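Local structure of periplasmic binding protein/LacI transcriptional regulator (Clostridium phytofermentans, 3BRS) at residues 6-12 with 38-44; 66-72 with 91-97; 50-54 with 71-75. The protein probably binds a sugar in a cleft between two alpha/beta domains, as solute-binding proteins of transporters and the related LacI-type regulators do. One frame throughout, in Å; residues are numbered along the deposited sequence. Where two conformers were deposited one is given.

Interaction 1: residues 6-12 with 38-44; sequences YYMICIP and IKLEFMA
The phenol ring of Tyr7 meets two side chains of the 38-44 segment, Lys39 over one face and Glu41 at the edge. Lys39 NZ stands 4.0 Å from the centroid of the Tyr7 ring and only 7° off its normal, a cation-pi contact. The lysine first runs past the ring, its CG 3.7 Å from Tyr7 CD2, and a bend at its last torsion (chi4 -138°) brings the ammonium over the centre; CE adds a CH-pi contact on the way. At the ring's edge Tyr7 OH donates to Glu41 OE1, a bond whose modelled length of 2.4 Å is doubtfully short. The carboxylate stands almost square to the ring, their planes 86° apart, and OE1 also takes a salt bridge from Arg64. Ile9, on the same face as Tyr7, packs its CG2 3.8 Å from Met43 CG, just past the end of strand 39-42.

The face carrying Met8, Leu40, Cys10 and Phe42 is apolar. Leu40 CD2 reaches back to the CB atoms of Met8 and Cys10, the latter at 3.8 Å. Cys10 CB lies 3.4 Å from Phe42 CD1, and its SG makes an oblique sulfur-aromatic contact with that ring, while Pro12 CG comes up near the ring's plane. Val26 and Gln30 of helix 20-36 also touch Phe42.

Parallel backbone pairing sets this register, with Met8 N donating to Lys39 O at 2.9 Å and Cys10 N to Glu41 O at 2.7 Å. Beyond it, Asp67 OD2 accepts from Tyr7 N and ties Tyr7 to the loop that leads into strand 68-71. The two faces thus differ in chemistry: on one, the Tyr7 ring takes the Lys39 ammonium while its hydroxyl meets Glu41, whose charge is probably balanced by Arg64; the other is mainly apolar and packs on helices 20-36 and 246-262.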
loop_
_atom_site.group_PDB
_atom_site.type_symbol
_atom_site.label_atom_id
_atom_site.label_comp_id
_atom_site.label_asym_id
_atom_site.label_seq_id
_atom_site.Cartn_x
_atom_site.Cartn_y
_atom_site.Cartn_z
ATOM N N TYR A 6 -5.306 -27.812 -3.536
ATOM C CA TYR A 6 -5.558 -26.546 -4.208
ATOM C C TYR A 6 -4.270 -25.847 -4.606
ATOM O O TYR A 6 -3.318 -25.808 -3.815
ATOM C CB TYR A 6 -6.386 -25.695 -3.284
ATOM C CG TYR A 6 -7.832 -26.195 -3.139
ATOM C CD1 TYR A 6 -8.344 -26.540 -1.888
ATOM C CD2 TYR A 6 -8.683 -26.305 -4.262
ATOM C CE1 TYR A 6 -9.658 -27.005 -1.736
ATOM C CE2 TYR A 6 -10.023 -26.778 -4.117
ATOM C CZ TYR A 6 -10.489 -27.106 -2.845
ATOM O OH TYR A 6 -11.796 -27.535 -2.663
ATOM N N TYR A 7 -4.254 -25.316 -5.847
ATOM C CA TYR A 7 -3.115 -24.566 -6.390
ATOM C C TYR A 7 -3.502 -23.051 -6.543
ATOM O O TYR A 7 -4.403 -22.698 -7.311
ATOM C CB TYR A 7 -2.604 -25.226 -7.696
ATOM C CG TYR A 7 -1.473 -24.577 -8.455
ATOM C CD1 TYR A 7 -1.460 -24.656 -9.911
ATOM C CD2 TYR A 7 -0.420 -23.882 -7.784
ATOM C CE1 TYR A 7 -0.486 -24.026 -10.669
ATOM C CE2 TYR A 7 0.618 -23.239 -8.532
ATOM C CZ TYR A 7 0.568 -23.327 -9.992
ATOM O OH TYR A 7 1.559 -22.740 -10.754
ATOM N N MET A 8 -2.795 -22.203 -5.791
ATOM C CA MET A 8 -3.035 -20.745 -5.697
ATOM C C MET A 8 -1.773 -19.987 -6.106
ATOM O O MET A 8 -0.669 -20.392 -5.805
ATOM C CB MET A 8 -3.402 -20.319 -4.269
ATOM C CG MET A 8 -4.668 -20.984 -3.639
ATOM S SD MET A 8 -5.457 -19.976 -2.308
ATOM C CE MET A 8 -6.733 -21.143 -1.896
ATOM N N ILE A 9 -1.910 -18.917 -6.876
ATOM C CA ILE A 9 -0.672 -18.162 -7.219
ATOM C C ILE A 9 -0.862 -16.766 -6.705
ATOM O O ILE A 9 -1.867 -16.137 -7.034
ATOM C CB ILE A 9 -0.440 -18.159 -8.752
ATOM C CG1 ILE A 9 -0.048 -19.571 -9.233
ATOM C CG2 ILE A 9 0.675 -17.065 -9.152
ATOM C CD1 ILE A 9 0.010 -19.648 -10.886
ATOM N N CYS A 10 0.074 -16.300 -5.868
ATOM C CA CYS A 10 0.008 -14.928 -5.323
ATOM C C CYS A 10 0.844 -13.953 -6.165
ATOM O O CYS A 10 2.018 -14.274 -6.488
ATOM C CB CYS A 10 0.523 -14.937 -3.855
ATOM S SG CYS A 10 0.414 -13.238 -3.249
ATOM N N ILE A 11 0.290 -12.793 -6.524
ATOM C CA ILE A 11 1.007 -11.842 -7.393
ATOM C C ILE A 11 1.042 -10.544 -6.695
ATOM O O ILE A 11 0.136 -9.748 -6.867
ATOM C CB ILE A 11 0.394 -11.672 -8.801
ATOM C CG1 ILE A 11 0.124 -13.043 -9.456
ATOM C CG2 ILE A 11 1.201 -10.685 -9.682
ATOM C CD1 ILE A 11 -0.562 -12.933 -10.875
ATOM N N PRO A 12 2.022 -10.357 -5.807
ATOM C CA PRO A 12 2.135 -9.036 -5.138
ATOM C C PRO A 12 2.571 -7.934 -6.131
ATOM O O PRO A 12 2.747 -8.203 -7.316
ATOM C CB PRO A 12 3.173 -9.250 -4.063
ATOM C CG PRO A 12 3.486 -10.778 -4.035
ATOM C CD PRO A 12 3.069 -11.297 -5.392
ATOM N N ILE A 38 -1.914 -26.028 1.144
ATOM C CA ILE A 38 -2.240 -25.421 -0.136
ATOM C C ILE A 38 -0.942 -25.370 -0.933
ATOM O O ILE A 38 0.109 -25.110 -0.380
ATOM C CB ILE A 38 -2.901 -23.969 0.045
ATOM C CG1 ILE A 38 -4.399 -24.077 0.386
ATOM C CG2 ILE A 38 -2.809 -23.189 -1.239
ATOM C CD1 ILE A 38 -5.046 -22.977 1.218
ATOM N N LYS A 39 -0.988 -25.627 -2.233
ATOM C CA LYS A 39 0.187 -25.339 -3.031
ATOM C C LYS A 39 0.163 -23.853 -3.434
ATOM O O LYS A 39 -0.730 -23.468 -4.115
ATOM C CB LYS A 39 0.280 -26.260 -4.251
ATOM C CG LYS A 39 1.377 -25.875 -5.219
ATOM C CD LYS A 39 1.743 -27.017 -6.174
ATOM C CE LYS A 39 2.459 -26.478 -7.435
ATOM N NZ LYS A 39 1.997 -27.134 -8.731
ATOM N N LEU A 40 1.165 -23.053 -3.048
ATOM C CA LEU A 40 1.176 -21.571 -3.245
ATOM C C LEU A 40 2.486 -21.163 -3.932
ATOM O O LEU A 40 3.581 -21.408 -3.391
ATOM C CB LEU A 40 1.131 -20.839 -1.900
ATOM C CG LEU A 40 0.350 -19.518 -1.644
ATOM C CD1 LEU A 40 0.966 -18.734 -0.494
ATOM C CD2 LEU A 40 0.001 -18.597 -2.857
ATOM N N GLU A 41 2.381 -20.559 -5.124
ATOM C CA GLU A 41 3.551 -19.931 -5.739
ATOM C C GLU A 41 3.400 -18.360 -5.656
ATOM O O GLU A 41 2.275 -17.848 -5.556
ATOM C CB GLU A 41 3.770 -20.486 -7.181
ATOM C CG GLU A 41 4.091 -22.054 -7.341
ATOM C CD GLU A 41 4.079 -22.573 -8.842
ATOM O OE1 GLU A 41 3.530 -21.868 -9.773
ATOM O OE2 GLU A 41 4.657 -23.712 -9.119
ATOM N N PHE A 42 4.529 -17.610 -5.634
ATOM C CA PHE A 42 4.592 -16.130 -5.821
ATOM C C PHE A 42 5.273 -15.698 -7.126
ATOM O O PHE A 42 6.202 -16.346 -7.586
ATOM C CB PHE A 42 5.334 -15.527 -4.660
ATOM C CG PHE A 42 4.679 -15.798 -3.352
ATOM C CD1 PHE A 42 3.723 -14.890 -2.836
ATOM C CD2 PHE A 42 4.951 -16.943 -2.638
ATOM C CE1 PHE A 42 3.066 -15.114 -1.561
ATOM C CE2 PHE A 42 4.279 -17.188 -1.375
ATOM C CZ PHE A 42 3.316 -16.249 -0.868
ATOM N N MET A 43 4.755 -14.673 -7.765
ATOM C CA MET A 43 5.291 -14.156 -9.010
ATOM C C MET A 43 5.129 -12.643 -8.793
ATOM O O MET A 43 4.112 -12.266 -8.282
ATOM C CB MET A 43 4.431 -14.587 -10.244
ATOM C CG MET A 43 4.172 -16.138 -10.417
ATOM S SD MET A 43 3.259 -16.534 -11.949
ATOM C CE MET A 43 4.136 -15.985 -13.401
ATOM N N ALA A 44 6.098 -11.788 -9.166
ATOM C CA ALA A 44 5.970 -10.359 -8.918
ATOM C C ALA A 44 7.010 -9.729 -9.810
ATOM O O ALA A 44 8.034 -10.385 -10.130
ATOM C CB ALA A 44 6.230 -10.002 -7.400
#

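Interaction 2: residues 66-72 with 91-97; sequences PDVILLA and IKLIVID
Pro66 packs its CG 3.8 Å from Ile91 CD1, closing the end of the pair where both strands begin. Asp67 follows with its carbonyl O accepting from Lys92 N at 3.0 Å. At Val68 the CA approaches Lys92 O, the same oxygen that takes the hydrogen bond of Ile69 N at 2.8 Å. Ile69 sets CG1 against Ile91 CG2 and CG2 against Leu93 CD1, and its own O receives Ile94 N. Leu70 and Ile94 lie side by side and point the same way, with Leu70 CG 4.1 Å from Ile94 CB. Leu71 N then donates to Ile94 O, and Leu71 CB rests 3.9 Å from Leu93 CD1. The last rung differs: Ile96 N reaches Leu71 O from well above the carbonyl plane (47° out of it). Ala72 ends the run with CB 3.3 Å from Ile96 O.

This parallel ladder belongs to a beta-alpha-beta unit deep in the sheet. Strand 7-11 flanks strand 68-71 on its other edge; helix 246-262 covers Val68, Lys92 and Ile94, whereas helix 51-63 packs on Ile69 and Leu71.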
loop_
_atom_site.group_PDB
_atom_site.type_symbol
_atom_site.label_atom_id
_atom_site.label_comp_id
_atom_site.label_asym_id
_atom_site.label_seq_id
_atom_site.Cartn_x
_atom_site.Cartn_y
_atom_site.Cartn_z
ATOM N N PRO A 66 -3.859 -22.464 -12.139
ATOM C CA PRO A 66 -4.128 -22.476 -10.662
ATOM C C PRO A 66 -5.676 -22.445 -10.406
ATOM O O PRO A 66 -6.493 -22.226 -11.355
ATOM C CB PRO A 66 -3.499 -21.196 -10.217
ATOM C CG PRO A 66 -3.862 -20.238 -11.535
ATOM C CD PRO A 66 -3.573 -21.130 -12.700
ATOM N N ASP A 67 -6.093 -22.694 -9.173
ATOM C CA ASP A 67 -7.482 -22.594 -8.801
ATOM C C ASP A 67 -7.830 -21.133 -8.470
ATOM O O ASP A 67 -8.973 -20.675 -8.644
ATOM C CB ASP A 67 -7.673 -23.466 -7.560
ATOM C CG ASP A 67 -7.640 -24.955 -7.880
ATOM O OD1 ASP A 67 -8.352 -25.391 -8.825
ATOM O OD2 ASP A 67 -6.862 -25.647 -7.210
ATOM N N VAL A 68 -6.824 -20.383 -8.026
ATOM C CA VAL A 68 -7.009 -19.023 -7.475
ATOM C C VAL A 68 -5.823 -18.184 -7.840
ATOM O O VAL A 68 -4.700 -18.673 -7.806
ATOM C CB VAL A 68 -7.065 -19.016 -5.906
ATOM C CG1 VAL A 68 -7.217 -17.561 -5.373
ATOM C CG2 VAL A 68 -8.201 -19.920 -5.354
ATOM N N ILE A 69 -6.036 -16.922 -8.165
ATOM C CA ILE A 69 -4.886 -16.019 -8.242
ATOM C C ILE A 69 -5.168 -14.926 -7.231
ATOM O O ILE A 69 -6.292 -14.385 -7.213
ATOM C CB ILE A 69 -4.834 -15.404 -9.645
ATOM C CG1 ILE A 69 -4.059 -16.314 -10.621
ATOM C CG2 ILE A 69 -4.338 -13.910 -9.610
ATOM C CD1 ILE A 69 -4.421 -15.972 -12.170
ATOM N N LEU A 70 -4.202 -14.603 -6.359
ATOM C CA LEU A 70 -4.361 -13.445 -5.456
ATOM C C LEU A 70 -3.562 -12.279 -6.035
ATOM O O LEU A 70 -2.393 -12.467 -6.341
ATOM C CB LEU A 70 -3.821 -13.727 -4.036
ATOM C CG LEU A 70 -4.444 -14.929 -3.352
ATOM C CD1 LEU A 70 -3.820 -16.213 -3.853
ATOM C CD2 LEU A 70 -4.118 -14.721 -1.943
ATOM N N LEU A 71 -4.118 -11.064 -6.111
ATOM C CA LEU A 71 -3.476 -10.124 -6.960
ATOM C C LEU A 71 -3.495 -8.822 -6.269
ATOM O O LEU A 71 -4.575 -8.412 -5.831
ATOM C CB LEU A 71 -4.224 -10.038 -8.311
ATOM C CG LEU A 71 -3.837 -8.886 -9.226
ATOM C CD1 LEU A 71 -2.335 -8.947 -9.660
ATOM C CD2 LEU A 71 -4.801 -8.887 -10.439
ATOM N N ALA A 72 -2.324 -8.168 -6.171
ATOM C CA ALA A 72 -2.272 -6.754 -5.685
ATOM C C ALA A 72 -2.070 -5.964 -6.968
ATOM O O ALA A 72 -1.071 -6.150 -7.653
ATOM C CB ALA A 72 -1.180 -6.538 -4.651
ATOM N N ILE A 91 -10.649 -19.379 -13.154
ATOM C CA ILE A 91 -9.869 -19.065 -11.915
ATOM C C ILE A 91 -10.559 -18.017 -11.011
ATOM O O ILE A 91 -11.078 -16.982 -11.482
ATOM C CB ILE A 91 -8.420 -18.549 -12.307
ATOM C CG1 ILE A 91 -7.725 -19.602 -13.188
ATOM C CG2 ILE A 91 -7.579 -18.412 -11.071
ATOM C CD1 ILE A 91 -6.539 -19.058 -13.984
ATOM N N LYS A 92 -10.528 -18.283 -9.702
ATOM C CA LYS A 92 -11.007 -17.364 -8.673
ATOM C C LYS A 92 -10.026 -16.175 -8.526
ATOM O O LYS A 92 -8.807 -16.365 -8.523
ATOM C CB LYS A 92 -11.053 -18.167 -7.341
ATOM C CG LYS A 92 -12.038 -19.337 -7.302
ATOM C CD LYS A 92 -13.456 -18.800 -7.159
ATOM C CE LYS A 92 -14.393 -19.243 -8.269
ATOM N NZ LYS A 92 -14.756 -20.660 -8.095
ATOM N N LEU A 93 -10.532 -14.949 -8.409
ATOM C CA LEU A 93 -9.695 -13.824 -8.178
ATOM C C LEU A 93 -9.946 -13.287 -6.775
ATOM O O LEU A 93 -11.061 -12.828 -6.498
ATOM C CB LEU A 93 -9.967 -12.732 -9.216
ATOM C CG LEU A 93 -9.216 -11.417 -9.113
ATOM C CD1 LEU A 93 -7.674 -11.599 -9.038
ATOM C CD2 LEU A 93 -9.587 -10.627 -10.299
ATOM N N ILE A 94 -8.929 -13.304 -5.923
ATOM C CA ILE A 94 -8.865 -12.466 -4.687
ATOM C C ILE A 94 -8.021 -11.245 -4.928
ATOM O O ILE A 94 -6.861 -11.331 -5.388
ATOM C CB ILE A 94 -8.219 -13.241 -3.466
ATOM C CG1 ILE A 94 -8.892 -14.519 -3.280
ATOM C CG2 ILE A 94 -8.222 -12.440 -2.081
ATOM C CD1 ILE A 94 -10.346 -14.392 -3.398
ATOM N N VAL A 95 -8.581 -10.073 -4.687
ATOM C CA VAL A 95 -7.729 -8.890 -4.702
ATOM C C VAL A 95 -7.170 -8.635 -3.286
ATOM O O VAL A 95 -7.917 -8.630 -2.355
ATOM C CB VAL A 95 -8.346 -7.728 -5.308
ATOM C CG1 VAL A 95 -7.571 -6.477 -4.864
ATOM C CG2 VAL A 95 -8.323 -7.879 -6.875
ATOM N N ILE A 96 -5.832 -8.531 -3.148
ATOM C CA ILE A 96 -5.231 -8.206 -1.866
ATOM C C ILE A 96 -4.538 -6.781 -1.892
ATOM O O ILE A 96 -3.926 -6.376 -2.887
ATOM C CB ILE A 96 -4.193 -9.225 -1.548
ATOM C CG1 ILE A 96 -3.354 -9.439 -2.799
ATOM C CG2 ILE A 96 -4.828 -10.509 -0.896
ATOM C CD1 ILE A 96 -1.964 -10.033 -2.494
ATOM N N ASP A 97 -4.653 -6.018 -0.817
ATOM C CA ASP A 97 -4.021 -4.678 -0.757
ATOM C C ASP A 97 -4.580 -3.615 -1.695
ATOM O O ASP A 97 -5.015 -2.614 -1.196
ATOM C CB ASP A 97 -2.519 -4.831 -0.951
ATOM C CG ASP A 97 -1.782 -3.491 -0.966
ATOM O OD1 ASP A 97 -1.952 -2.723 -0.030
ATOM O OD2 ASP A 97 -1.040 -3.190 -1.898
#

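Interaction 3: residues 50-54 with 71-75; sequences DYLVQ and LAAAD
Gln54 reaches from the first turn of helix 51-63 to the backbone of the 71-75 loop and makes two hydrogen bonds there with its amide. NE2 donates to Ala72 O at 2.7 Å, approaching almost straight on to the carbonyl (C=O...N 169°). OE1 accepts from Ala74 N at 2.8 Å, the donor being tilted 21° from the plane of the amide carbonyl. One amide therefore spans the peptide units on both sides of Ala73. The side chain gets that far because CG stands anti to the backbone N (chi1 -153°) and the chain stays extended beyond it. NE2 has a further acceptor, Pro12 O, so a donor at one atom and two acceptors at the other fix which way round the amide lies and should hold it against rotation about its last bond.

Van der Waals contacts flank the amide. Leu71 CD1 packs 3.8 Å from Gln54 NE2, while Ala74 CB sits 3.3 Å from Gln54 OE1 and makes an apolar contact with Tyr51 CB at 3.6 Å. The Tyr51 side chain runs beside that of Asp75 in the same direction, with Asp75 CB 3.9 Å from Tyr51 CG, obliquely to the ring. The polar end of Asp75 is used within its own loop, where OD1 accepts from Lys78 N.

Backbone bonds organise the helix start. Asp50 occupies the N-cap position, and its O receives both Val53 N and Gln54 N, the latter at 3.0 Å; this first turn presents Tyr51 and Gln54 to the loop.

A helix start placed beside the loop that leaves the carboxyl end of a parallel strand is characteristic of Rossmann-like alpha/beta domains. In periplasmic binding proteins such strand ends face the interdomain cleft, consistent with Asp75 touching Asn142, which follows strand 133-138 of the other sheet.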
loop_
_atom_site.group_PDB
_atom_site.type_symbol
_atom_site.label_atom_id
_atom_site.label_comp_id
_atom_site.label_asym_id
_atom_site.label_seq_id
_atom_site.Cartn_x
_atom_site.Cartn_y
_atom_site.Cartn_z
ATOM N N ASP A 50 5.700 -1.404 -12.188
ATOM C CA ASP A 50 5.820 -2.030 -13.500
ATOM C C ASP A 50 4.546 -2.815 -13.855
ATOM O O ASP A 50 4.503 -4.032 -13.977
ATOM C CB ASP A 50 7.092 -2.882 -13.510
ATOM C CG ASP A 50 7.537 -3.218 -14.884
ATOM O OD1 ASP A 50 6.853 -2.881 -15.880
ATOM O OD2 ASP A 50 8.620 -3.845 -15.005
ATOM N N TYR A 51 3.454 -2.134 -14.058
ATOM C CA TYR A 51 2.211 -2.899 -14.369
ATOM C C TYR A 51 2.302 -3.735 -15.674
ATOM O O TYR A 51 1.520 -4.686 -15.839
ATOM C CB TYR A 51 0.900 -1.990 -14.315
ATOM C CG TYR A 51 0.702 -1.127 -15.553
ATOM C CD1 TYR A 51 0.185 -1.689 -16.748
ATOM C CD2 TYR A 51 1.101 0.200 -15.565
ATOM C CE1 TYR A 51 0.020 -0.945 -17.953
ATOM C CE2 TYR A 51 0.976 0.960 -16.799
ATOM C CZ TYR A 51 0.423 0.354 -17.949
ATOM O OH TYR A 51 0.218 1.017 -19.124
ATOM N N LEU A 52 3.247 -3.442 -16.578
ATOM C CA LEU A 52 3.171 -4.062 -17.901
ATOM C C LEU A 52 3.707 -5.501 -17.708
ATOM O O LEU A 52 3.264 -6.511 -18.328
ATOM C CB LEU A 52 4.042 -3.263 -18.899
ATOM C CG LEU A 52 3.286 -2.135 -19.651
ATOM C CD1 LEU A 52 4.106 -1.159 -20.483
ATOM C CD2 LEU A 52 2.313 -2.799 -20.555
ATOM N N VAL A 53 4.605 -5.561 -16.728
ATOM C CA VAL A 53 5.310 -6.761 -16.377
ATOM C C VAL A 53 4.445 -7.546 -15.471
ATOM O O VAL A 53 4.424 -8.784 -15.553
ATOM C CB VAL A 53 6.670 -6.469 -15.787
ATOM C CG1 VAL A 53 7.252 -7.695 -15.119
ATOM C CG2 VAL A 53 7.661 -6.105 -16.939
ATOM N N GLN A 54 3.730 -6.856 -14.621
ATOM C CA GLN A 54 2.683 -7.547 -13.803
ATOM C C GLN A 54 1.575 -8.168 -14.615
ATOM O O GLN A 54 1.159 -9.305 -14.371
ATOM C CB GLN A 54 2.038 -6.622 -12.765
ATOM C CG GLN A 54 1.526 -7.486 -11.581
ATOM C CD GLN A 54 0.637 -6.720 -10.597
ATOM O OE1 GLN A 54 -0.228 -5.833 -10.993
ATOM N NE2 GLN A 54 0.893 -6.977 -9.279
ATOM N N LEU A 71 -4.118 -11.064 -6.111
ATOM C CA LEU A 71 -3.476 -10.124 -6.960
ATOM C C LEU A 71 -3.495 -8.822 -6.269
ATOM O O LEU A 71 -4.575 -8.412 -5.831
ATOM C CB LEU A 71 -4.224 -10.038 -8.311
ATOM C CG LEU A 71 -3.837 -8.886 -9.226
ATOM C CD1 LEU A 71 -2.335 -8.947 -9.660
ATOM C CD2 LEU A 71 -4.801 -8.887 -10.439
ATOM N N ALA A 72 -2.324 -8.168 -6.171
ATOM C CA ALA A 72 -2.272 -6.754 -5.685
ATOM C C ALA A 72 -2.070 -5.964 -6.968
ATOM O O ALA A 72 -1.071 -6.150 -7.653
ATOM C CB ALA A 72 -1.180 -6.538 -4.651
ATOM N N ALA A 73 -3.113 -5.212 -7.380
ATOM C CA ALA A 73 -3.146 -4.672 -8.755
ATOM C C ALA A 73 -2.179 -3.513 -8.816
ATOM O O ALA A 73 -2.333 -2.465 -8.134
ATOM C CB ALA A 73 -4.542 -4.210 -9.075
ATOM N N ALA A 74 -1.236 -3.578 -9.729
ATOM C CA ALA A 74 -0.286 -2.436 -9.848
ATOM C C ALA A 74 -0.966 -1.115 -10.254
ATOM O O ALA A 74 -0.535 -0.044 -9.885
ATOM C CB ALA A 74 0.889 -2.774 -10.784
ATOM N N ASP A 75 -1.974 -1.204 -11.094
ATOM C CA ASP A 75 -2.578 -0.029 -11.672
ATOM C C ASP A 75 -4.099 -0.123 -11.559
ATOM O O ASP A 75 -4.728 -1.119 -11.983
ATOM C CB ASP A 75 -2.178 0.060 -13.191
ATOM C CG ASP A 75 -2.450 1.426 -13.719
ATOM O OD1 ASP A 75 -3.587 1.655 -14.065
ATOM O OD2 ASP A 75 -1.600 2.326 -13.619
#

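In the fold
Interactions 1 and 2 are successive parts of one parallel sheet, their centres about 9 Å apart, because strands 7-11 and 68-71 are neighbours within it. Ile11 N to Leu70 O, at 2.7 Å, is one of the probable bonds sewing them together. Interaction 3 takes up the chain where strand 68-71 ends and shares Leu71 and Ala72 with interaction 2; their centres lie about 13 Å apart. It also meets interaction 1, about 15 Å away between centres, through a probable bond from Gln54 NE2 to Pro12 O at 3.0 Å. Gln54 thus ties the exits of two adjacent strands, on the side where relatives bind their sugar.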